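Local coordinates for protein putative oxidoreductase (Bacteroides fragilis NCTC 9343, PDB 3FHL) that is a putative oxidoreductase of the Gfo/Idh/MocA family, probably binding a nicotinamide adenine dinucleotide cofactor in its Rossmann domain, at residues 19-27 against 262-272; 118-127 against 324-334. All coordinates share one frame; numbering follows the deposited sequence.

Contact 1: 19-27 against 262-272; sequences VFHAPFIST and EAALLAGEIPE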
loop_
_atom_site.group_PDB
_atom_site.type_symbol
_atom_site.label_atom_id
_atom_site.label_comp_id
_atom_site.label_asym_id
_atom_site.label_seq_id
_atom_site.Cartn_x
_atom_site.Cartn_y
_atom_site.Cartn_z
ATOM N N VAL C 19 7.879 3.482 31.794
ATOM C CA VAL C 19 8.514 3.181 30.497
ATOM C C VAL C 19 8.992 4.447 29.789
ATOM O O VAL C 19 10.155 4.553 29.416
ATOM C CB VAL C 19 7.563 2.318 29.582
ATOM C CG1 VAL C 19 8.092 2.188 28.162
ATOM C CG2 VAL C 19 7.392 0.932 30.180
ATOM N N PHE C 20 8.098 5.418 29.635
ATOM C CA PHE C 20 8.363 6.570 28.767
ATOM C C PHE C 20 8.857 7.837 29.462
ATOM O O PHE C 20 9.508 8.677 28.828
ATOM C CB PHE C 20 7.099 6.908 27.956
ATOM C CG PHE C 20 6.688 5.821 26.999
ATOM C CD1 PHE C 20 7.473 5.528 25.882
ATOM C CD2 PHE C 20 5.534 5.084 27.220
ATOM C CE1 PHE C 20 7.109 4.514 24.998
ATOM C CE2 PHE C 20 5.156 4.074 26.344
ATOM C CZ PHE C 20 5.949 3.789 25.228
ATOM N N HIS C 21 8.531 7.991 30.744
ATOM C CA HIS C 21 8.742 9.269 31.415
ATOM C C HIS C 21 9.812 9.254 32.497
ATOM O O HIS C 21 10.843 9.898 32.342
ATOM C CB HIS C 21 7.416 9.795 31.950
ATOM C CG HIS C 21 6.387 9.958 30.885
ATOM N ND1 HIS C 21 6.563 10.806 29.812
ATOM C CD2 HIS C 21 5.193 9.356 30.703
ATOM C CE1 HIS C 21 5.504 10.734 29.025
ATOM N NE2 HIS C 21 4.661 9.860 29.542
ATOM N N ALA C 22 9.568 8.518 33.577
ATOM C CA ALA C 22 10.559 8.392 34.666
ATOM C C ALA C 22 12.003 8.039 34.258
ATOM O O ALA C 22 12.928 8.662 34.773
ATOM C CB ALA C 22 10.049 7.474 35.775
ATOM N N PRO C 23 12.214 7.064 33.333
ATOM C CA PRO C 23 13.599 6.806 32.924
ATOM C C PRO C 23 14.341 7.996 32.301
ATOM O O PRO C 23 15.559 8.078 32.440
ATOM C CB PRO C 23 13.445 5.680 31.887
ATOM C CG PRO C 23 12.233 4.998 32.296
ATOM C CD PRO C 23 11.308 6.107 32.668
ATOM N N PHE C 24 13.611 8.898 31.641
ATOM C CA PHE C 24 14.203 10.062 30.967
ATOM C C PHE C 24 14.250 11.342 31.812
ATOM O O PHE C 24 15.252 12.056 31.794
ATOM C CB PHE C 24 13.516 10.307 29.621
ATOM C CG PHE C 24 13.705 9.174 28.661
ATOM C CD1 PHE C 24 14.931 8.995 28.019
ATOM C CD2 PHE C 24 12.698 8.234 28.466
ATOM C CE1 PHE C 24 15.130 7.930 27.141
ATOM C CE2 PHE C 24 12.888 7.157 27.596
ATOM C CZ PHE C 24 14.113 7.001 26.940
ATOM N N ILE C 25 13.180 11.624 32.548
ATOM C CA ILE C 25 13.189 12.726 33.517
ATOM C C ILE C 25 14.351 12.516 34.507
ATOM O O ILE C 25 15.067 13.463 34.828
ATOM C CB ILE C 25 11.827 12.876 34.260
ATOM C CG1 ILE C 25 10.686 13.126 33.266
ATOM C CG2 ILE C 25 11.890 14.032 35.287
ATOM C CD1 ILE C 25 9.338 12.731 33.777
ATOM N N SER C 26 14.549 11.265 34.931
ATOM C CA SER C 26 15.629 10.870 35.836
ATOM C C SER C 26 17.034 11.043 35.249
ATOM O O SER C 26 17.891 11.671 35.877
ATOM C CB SER C 26 15.439 9.422 36.279
ATOM O OG SER C 26 16.307 9.090 37.342
ATOM N N THR C 27 17.275 10.516 34.049
ATOM C CA THR C 27 18.632 10.535 33.486
ATOM C C THR C 27 19.029 11.881 32.886
ATOM O O THR C 27 20.217 12.194 32.799
ATOM C CB THR C 27 18.870 9.408 32.452
ATOM O OG1 THR C 27 17.859 9.447 31.438
ATOM C CG2 THR C 27 18.863 8.044 33.136
ATOM N N GLU C 262 11.061 0.908 23.168
ATOM C CA GLU C 262 9.958 0.589 24.073
ATOM C C GLU C 262 10.122 -0.790 24.724
ATOM O O GLU C 262 9.865 -0.945 25.923
ATOM C CB GLU C 262 8.605 0.705 23.361
ATOM C CG GLU C 262 7.409 0.461 24.283
ATOM C CD GLU C 262 6.058 0.546 23.581
ATOM O OE1 GLU C 262 5.996 0.990 22.415
ATOM O OE2 GLU C 262 5.049 0.166 24.215
ATOM N N ALA C 263 10.575 -1.771 23.948
ATOM C CA ALA C 263 10.894 -3.096 24.498
ATOM C C ALA C 263 12.020 -3.048 25.546
ATOM O O ALA C 263 11.920 -3.687 26.595
ATOM C CB ALA C 263 11.242 -4.086 23.382
ATOM N N ALA C 264 13.082 -2.297 25.260
ATOM C CA ALA C 264 14.200 -2.178 26.193
ATOM C C ALA C 264 13.746 -1.489 27.467
ATOM O O ALA C 264 14.055 -1.945 28.575
ATOM C CB ALA C 264 15.365 -1.438 25.557
ATOM N N LEU C 265 12.969 -0.421 27.309
ATOM C CA LEU C 265 12.438 0.306 28.456
ATOM C C LEU C 265 11.452 -0.513 29.284
ATOM O O LEU C 265 11.443 -0.399 30.505
ATOM C CB LEU C 265 11.797 1.614 28.014
ATOM C CG LEU C 265 12.733 2.687 27.458
ATOM C CD1 LEU C 265 11.911 3.693 26.654
ATOM C CD2 LEU C 265 13.568 3.388 28.558
ATOM N N LEU C 266 10.632 -1.333 28.617
ATOM C CA LEU C 266 9.693 -2.237 29.289
ATOM C C LEU C 266 10.465 -3.292 30.094
ATOM O O LEU C 266 10.043 -3.679 31.180
ATOM C CB LEU C 266 8.780 -2.922 28.259
ATOM C CG LEU C 266 7.356 -3.451 28.531
ATOM C CD1 LEU C 266 7.294 -4.630 29.517
ATOM C CD2 LEU C 266 6.379 -2.354 28.947
ATOM N N ALA C 267 11.606 -3.727 29.559
ATOM C CA ALA C 267 12.488 -4.674 30.241
ATOM C C ALA C 267 13.238 -4.045 31.414
ATOM O O ALA C 267 13.883 -4.757 32.186
ATOM C CB ALA C 267 13.485 -5.271 29.257
ATOM N N GLY C 268 13.185 -2.716 31.518
ATOM C CA GLY C 268 13.834 -1.980 32.608
ATOM C C GLY C 268 15.265 -1.539 32.344
ATOM O O GLY C 268 16.018 -1.271 33.284
ATOM N N GLU C 269 15.651 -1.461 31.075
ATOM C CA GLU C 269 16.985 -0.996 30.726
ATOM C C GLU C 269 17.085 0.513 30.913
ATOM O O GLU C 269 16.145 1.247 30.603
ATOM C CB GLU C 269 17.346 -1.392 29.299
ATOM C CG GLU C 269 17.368 -2.902 29.107
ATOM C CD GLU C 269 17.818 -3.319 27.726
ATOM O OE1 GLU C 269 18.512 -2.527 27.051
ATOM O OE2 GLU C 269 17.480 -4.453 27.322
ATOM N N ILE C 270 18.221 0.958 31.451
ATOM C CA ILE C 270 18.445 2.372 31.734
ATOM C C ILE C 270 18.894 3.040 30.446
ATOM O O ILE C 270 19.860 2.600 29.828
ATOM C CB ILE C 270 19.487 2.576 32.869
ATOM C CG1 ILE C 270 18.920 2.063 34.197
ATOM C CG2 ILE C 270 19.901 4.049 32.991
ATOM C CD1 ILE C 270 19.972 1.818 35.265
ATOM N N PRO C 271 18.169 4.091 30.018
ATOM C CA PRO C 271 18.483 4.733 28.741
ATOM C C PRO C 271 19.750 5.592 28.655
ATOM O O PRO C 271 19.997 6.193 27.602
ATOM C CB PRO C 271 17.227 5.560 28.438
ATOM C CG PRO C 271 16.573 5.784 29.746
ATOM C CD PRO C 271 16.979 4.666 30.668
ATOM N N GLU C 272 20.575 5.628 29.699
ATOM C CA GLU C 272 21.729 6.550 29.695
ATOM C C GLU C 272 22.865 6.268 28.672
ATOM O O GLU C 272 23.546 7.200 28.224
ATOM C CB GLU C 272 22.296 6.739 31.114
ATOM C CG GLU C 272 22.747 8.180 31.374
ATOM C CD GLU C 272 23.020 8.485 32.841
ATOM O OE1 GLU C 272 22.257 8.016 33.723
ATOM O OE2 GLU C 272 24.003 9.214 33.105
HETATM O O HOH W 1 19.609 9.133 28.625
#
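Pro271 lies over one face of the Phe24 ring. Its CG sits 4.0 Å from the centroid of that ring, over the face, in a CH-pi contact. The proline is displaced toward the CE1 side of the ring, and its CB closes to 3.4 Å from Phe24 CE1. The same CG also touches Pro23 CB, one residue earlier on the helix. Leu265 meets Phe24 differently. It comes in roughly perpendicular to the Phe24 side chain and sets CD1 at the ring edge, 3.7 Å from Phe24 CE2. Phe24 CG stands anti to its carbonyl carbon (chi1 -63°), and this swings the ring toward both partners. Leu265 also covers the backbone carbonyl of Val19, with CD1 3.4 Å from Val19 O. That oxygen is buried and has no polar partner in the model.

Helix 15-27 belongs to the Rossmann domain, and it is the helix that follows the first strand of that fold. Residues 262-272 come from the C-terminal alpha/beta domain, so the contact joins the two domains. The short helical segments run at 79° to each other. A Schellman motif at Gly268 closes the second helix, and the chain then follows helix 15-27 toward its C-terminal end.

Val19 uses its two methyls separately. CG1 packs on Leu265 CB, and CG2 meets Leu266 CD2 at 3.7 Å. Phe20 presents its edge to the carboxylate of Glu262, with CZ 3.6 Å from Glu262 CD and the two planes 61° apart. At the other end, the Thr27 and Glu272 side chains lie alongside each other, pointing opposite ways, and Glu272 OE1 rests 3.4 Å from Thr27 CG2. Thr27 OG1 donates a hydrogen bond to Pro23 O, on a lone pair in the carbonyl plane, while a water links it weakly to Pro271 O.

Contact 2: 118-127 against 324-334; sequences MLSVYQNRRW and LETHAQDILNV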
loop_
_atom_site.group_PDB
_atom_site.type_symbol
_atom_site.label_atom_id
_atom_site.label_comp_id
_atom_site.label_asym_id
_atom_site.label_seq_id
_atom_site.Cartn_x
_atom_site.Cartn_y
_atom_site.Cartn_z
ATOM N N MET C 118 3.677 26.545 29.107
ATOM C CA MET C 118 3.860 25.495 28.091
ATOM C C MET C 118 2.770 24.427 28.222
ATOM O O MET C 118 2.487 23.949 29.324
ATOM C CB MET C 118 5.246 24.843 28.228
ATOM C CG MET C 118 5.627 23.863 27.074
ATOM S SD MET C 118 6.978 22.731 27.493
ATOM C CE MET C 118 6.133 21.677 28.653
ATOM N N LEU C 119 2.141 24.082 27.101
ATOM C CA LEU C 119 1.253 22.913 27.047
ATOM C C LEU C 119 1.676 22.003 25.892
ATOM O O LEU C 119 1.503 22.348 24.722
ATOM C CB LEU C 119 -0.213 23.317 26.898
ATOM C CG LEU C 119 -1.265 22.201 26.854
ATOM C CD1 LEU C 119 -1.239 21.347 28.118
ATOM C CD2 LEU C 119 -2.641 22.808 26.627
ATOM N N SER C 120 2.238 20.853 26.259
ATOM C CA SER C 120 2.780 19.869 25.324
ATOM C C SER C 120 1.949 18.590 25.337
ATOM O O SER C 120 1.412 18.205 26.380
ATOM C CB SER C 120 4.234 19.545 25.705
ATOM O OG SER C 120 4.788 18.488 24.926
ATOM N N VAL C 121 1.832 17.940 24.173
ATOM C CA VAL C 121 1.293 16.585 24.117
ATOM C C VAL C 121 2.400 15.609 23.725
ATOM O O VAL C 121 3.117 15.838 22.752
ATOM C CB VAL C 121 0.032 16.471 23.219
ATOM C CG1 VAL C 121 -0.386 15.005 23.035
ATOM C CG2 VAL C 121 -1.129 17.221 23.858
ATOM N N TYR C 122 2.548 14.549 24.516
ATOM C CA TYR C 122 3.588 13.534 24.316
ATOM C C TYR C 122 3.352 12.712 23.044
ATOM O O TYR C 122 2.434 11.894 22.982
ATOM C CB TYR C 122 3.646 12.602 25.523
ATOM C CG TYR C 122 4.827 11.656 25.519
ATOM C CD1 TYR C 122 6.135 12.141 25.553
ATOM C CD2 TYR C 122 4.635 10.280 25.511
ATOM C CE1 TYR C 122 7.226 11.284 25.566
ATOM C CE2 TYR C 122 5.710 9.417 25.524
ATOM C CZ TYR C 122 7.002 9.923 25.558
ATOM O OH TYR C 122 8.066 9.063 25.560
ATOM N N GLN C 123 4.187 12.940 22.037
ATOM C CA GLN C 123 4.158 12.152 20.801
ATOM C C GLN C 123 5.572 11.666 20.524
ATOM O O GLN C 123 6.339 12.307 19.805
ATOM C CB GLN C 123 3.603 12.987 19.631
ATOM C CG GLN C 123 2.210 13.586 19.898
ATOM C CD GLN C 123 1.461 13.953 18.637
ATOM O OE1 GLN C 123 1.044 13.080 17.881
ATOM N NE2 GLN C 123 1.263 15.249 18.413
ATOM N N ASN C 124 5.921 10.517 21.099
ATOM C CA ASN C 124 7.306 10.072 21.115
ATOM C C ASN C 124 7.864 9.454 19.840
ATOM O O ASN C 124 9.087 9.351 19.692
ATOM C CB ASN C 124 7.554 9.112 22.276
ATOM C CG ASN C 124 6.673 7.879 22.236
ATOM O OD1 ASN C 124 5.761 7.747 21.431
ATOM N ND2 ASN C 124 6.940 6.970 23.139
ATOM N N ARG C 125 6.987 9.050 18.922
ATOM C CA ARG C 125 7.452 8.370 17.716
ATOM C C ARG C 125 8.092 9.307 16.705
ATOM O O ARG C 125 8.638 8.866 15.692
ATOM C CB ARG C 125 6.361 7.480 17.112
ATOM C CG ARG C 125 6.094 6.235 17.987
ATOM C CD ARG C 125 5.355 5.160 17.223
ATOM N NE ARG C 125 5.027 4.003 18.058
ATOM C CZ ARG C 125 5.840 2.969 18.281
ATOM N NH1 ARG C 125 7.063 2.931 17.750
ATOM N NH2 ARG C 125 5.423 1.974 19.053
ATOM N N ARG C 126 8.093 10.600 17.028
ATOM C CA ARG C 126 8.936 11.560 16.328
ATOM C C ARG C 126 10.420 11.286 16.601
ATOM O O ARG C 126 11.287 11.734 15.856
ATOM C CB ARG C 126 8.589 12.977 16.763
ATOM C CG ARG C 126 7.166 13.372 16.455
ATOM C CD ARG C 126 7.010 14.856 16.544
ATOM N NE ARG C 126 5.620 15.298 16.559
ATOM C CZ ARG C 126 5.267 16.568 16.721
ATOM N NH1 ARG C 126 3.991 16.921 16.715
ATOM N NH2 ARG C 126 6.204 17.490 16.882
ATOM N N TRP C 127 10.699 10.523 17.656
ATOM C CA TRP C 127 12.084 10.158 17.980
ATOM C C TRP C 127 12.352 8.659 17.838
ATOM O O TRP C 127 13.299 8.139 18.416
ATOM C CB TRP C 127 12.454 10.651 19.390
ATOM C CG TRP C 127 12.515 12.161 19.502
ATOM C CD1 TRP C 127 13.587 12.969 19.211
ATOM C CD2 TRP C 127 11.458 13.030 19.904
ATOM N NE1 TRP C 127 13.253 14.293 19.412
ATOM C CE2 TRP C 127 11.956 14.358 19.841
ATOM C CE3 TRP C 127 10.132 12.824 20.306
ATOM C CZ2 TRP C 127 11.176 15.463 20.173
ATOM C CZ3 TRP C 127 9.361 13.930 20.644
ATOM C CH2 TRP C 127 9.885 15.233 20.567
ATOM N N LEU C 324 9.197 24.873 20.878
ATOM C CA LEU C 324 8.653 23.608 21.342
ATOM C C LEU C 324 8.240 22.798 20.118
ATOM O O LEU C 324 7.589 23.325 19.218
ATOM C CB LEU C 324 7.451 23.864 22.248
ATOM C CG LEU C 324 6.595 22.679 22.693
ATOM C CD1 LEU C 324 7.383 21.762 23.586
ATOM C CD2 LEU C 324 5.310 23.159 23.367
ATOM N N GLU C 325 8.639 21.530 20.067
ATOM C CA GLU C 325 8.292 20.678 18.914
ATOM C C GLU C 325 6.887 20.088 19.035
ATOM O O GLU C 325 6.234 19.823 18.030
ATOM C CB GLU C 325 9.317 19.552 18.734
ATOM C CG GLU C 325 10.706 20.038 18.310
ATOM C CD GLU C 325 11.720 18.905 18.153
ATOM O OE1 GLU C 325 11.400 17.892 17.490
ATOM O OE2 GLU C 325 12.848 19.031 18.686
ATOM N N THR C 326 6.426 19.908 20.269
ATOM C CA THR C 326 5.253 19.100 20.555
ATOM C C THR C 326 4.088 19.900 21.141
ATOM O O THR C 326 3.469 19.489 22.124
ATOM C CB THR C 326 5.605 17.961 21.532
ATOM O OG1 THR C 326 6.232 18.523 22.690
ATOM C CG2 THR C 326 6.577 16.937 20.868
ATOM N N HIS C 327 3.776 21.028 20.523
ATOM C CA HIS C 327 2.594 21.798 20.905
ATOM C C HIS C 327 1.346 20.923 20.928
ATOM O O HIS C 327 1.177 20.052 20.076
ATOM C CB HIS C 327 2.344 22.934 19.918
ATOM C CG HIS C 327 3.299 24.078 20.046
ATOM N ND1 HIS C 327 4.338 24.281 19.166
ATOM C CD2 HIS C 327 3.353 25.098 20.935
ATOM C CE1 HIS C 327 5.002 25.368 19.514
ATOM N NE2 HIS C 327 4.423 25.884 20.585
ATOM N N ALA C 328 0.475 21.168 21.902
ATOM C CA ALA C 328 -0.807 20.470 21.996
ATOM C C ALA C 328 -1.671 20.608 20.741
ATOM O O ALA C 328 -2.448 19.695 20.425
ATOM C CB ALA C 328 -1.576 20.943 23.216
ATOM N N GLN C 329 -1.518 21.723 20.017
ATOM C CA GLN C 329 -2.257 21.947 18.762
ATOM C C GLN C 329 -1.942 20.848 17.731
ATOM O O GLN C 329 -2.803 20.486 16.932
ATOM C CB GLN C 329 -1.948 23.328 18.182
ATOM C CG GLN C 329 -2.735 23.716 16.933
ATOM C CD GLN C 329 -4.219 23.836 17.184
ATOM O OE1 GLN C 329 -4.646 24.482 18.142
ATOM N NE2 GLN C 329 -5.023 23.223 16.310
ATOM N N ASP C 330 -0.721 20.310 17.777
ATOM C CA ASP C 330 -0.322 19.205 16.894
ATOM C C ASP C 330 -1.261 18.000 16.991
ATOM O O ASP C 330 -1.622 17.440 15.965
ATOM C CB ASP C 330 1.129 18.771 17.141
ATOM C CG ASP C 330 2.147 19.765 16.602
ATOM O OD1 ASP C 330 1.765 20.749 15.927
ATOM O OD2 ASP C 330 3.351 19.557 16.850
ATOM N N ILE C 331 -1.673 17.621 18.201
ATOM C CA ILE C 331 -2.589 16.486 18.356
ATOM C C ILE C 331 -4.023 16.826 17.931
ATOM O O ILE C 331 -4.750 15.947 17.495
ATOM C CB ILE C 331 -2.522 15.811 19.759
ATOM C CG1 ILE C 331 -2.990 14.351 19.708
ATOM C CG2 ILE C 331 -3.358 16.536 20.778
ATOM C CD1 ILE C 331 -2.151 13.432 18.826
ATOM N N LEU C 332 -4.419 18.096 18.030
ATOM C CA LEU C 332 -5.737 18.484 17.542
ATOM C C LEU C 332 -5.760 18.379 16.024
ATOM O O LEU C 332 -6.755 17.941 15.452
ATOM C CB LEU C 332 -6.120 19.894 17.984
ATOM C CG LEU C 332 -6.336 20.177 19.471
ATOM C CD1 LEU C 332 -7.132 21.463 19.555
ATOM C CD2 LEU C 332 -7.074 19.056 20.203
ATOM N N ASN C 333 -4.657 18.779 15.392
ATOM C CA ASN C 333 -4.468 18.640 13.949
ATOM C C ASN C 333 -4.510 17.183 13.495
ATOM O O ASN C 333 -5.140 16.848 12.486
ATOM C CB ASN C 333 -3.141 19.280 13.532
ATOM C CG ASN C 333 -3.156 20.799 13.650
ATOM O OD1 ASN C 333 -4.201 21.404 13.905
ATOM N ND2 ASN C 333 -1.993 21.422 13.451
ATOM N N VAL C 334 -3.847 16.326 14.263
ATOM C CA VAL C 334 -3.844 14.887 14.013
ATOM C C VAL C 334 -5.254 14.315 14.097
ATOM O O VAL C 334 -5.669 13.572 13.209
ATOM C CB VAL C 334 -2.886 14.175 14.970
ATOM C CG1 VAL C 334 -3.107 12.663 14.983
ATOM C CG2 VAL C 334 -1.473 14.510 14.580
HETATM O O HOH W 2 2.102 17.392 20.145
HETATM O O HOH W 3 9.218 17.323 16.136
HETATM O O HOH W 4 14.912 16.698 18.953
#
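Glu325 O accepts a short bond of 2.6 Å from Arg126 NH2, which comes from above the carbonyl plane. Arg126 NH1 forms a salt bridge with Asp330 OD2 at 2.7 Å. This bond is nearly straight (173°) and lies in the guanidinium plane, but it meets the carboxylate from above. The arginine chain is extended from CG to NE and reaches both acceptors at one edge. Thr326 CG2 lies over a face of the guanidinium, and the Trp127 ring turns its edge, at CH2, to the same methyl. One water joins Arg126 NH2 to Glu325 OE1, and another joins Trp127 NE1 to Glu325 OE2.

Ser120 OG donates to Thr326 OG1 over 2.7 Å. Backbone bonds pair Val121 N with Thr326 O and Ala328 N with Leu119 O, forming a single bridge between Ser120 and His327. Beyond it, Val121 CG2 packs on Ala328 CB and, at 3.9 Å, on Ile331 CG2. Gln123 OE1 touches Ile331 CD1, while its NE2 donates to a water that also bonds Val121 O and His327 O.

Strand 119-122 is an outermost strand of the parallel Rossmann sheet, paired on its other side with strand 91-95. Phe310 of helix 309-320 covers Ser120 and Thr326. Asp185 of helix 180-191 takes Arg126 NE in a second salt bridge, and helix 328-347 starts beside the strand.

Both contacts join the Rossmann domain to the C-terminal alpha/beta part of the chain, but they use different elements. Contact 2 is a buried contact near the centre of the chain, and contact 1 is only partly buried and lies farther out. Contact 1 relies on apolar packing between a Rossmann helix and a helix with its following loop; its one water link across is weak. Contact 2 combines backbone pairing at a sheet edge with a salt bridge, waters and a small apolar patch. The centres of contact 1 and contact 2 are about 20 Å apart, yet the two touch. His21 meets the Tyr122 ring, Phe20 packs on Asn124, and Glu262 forms a long, weak ion pair with Arg125.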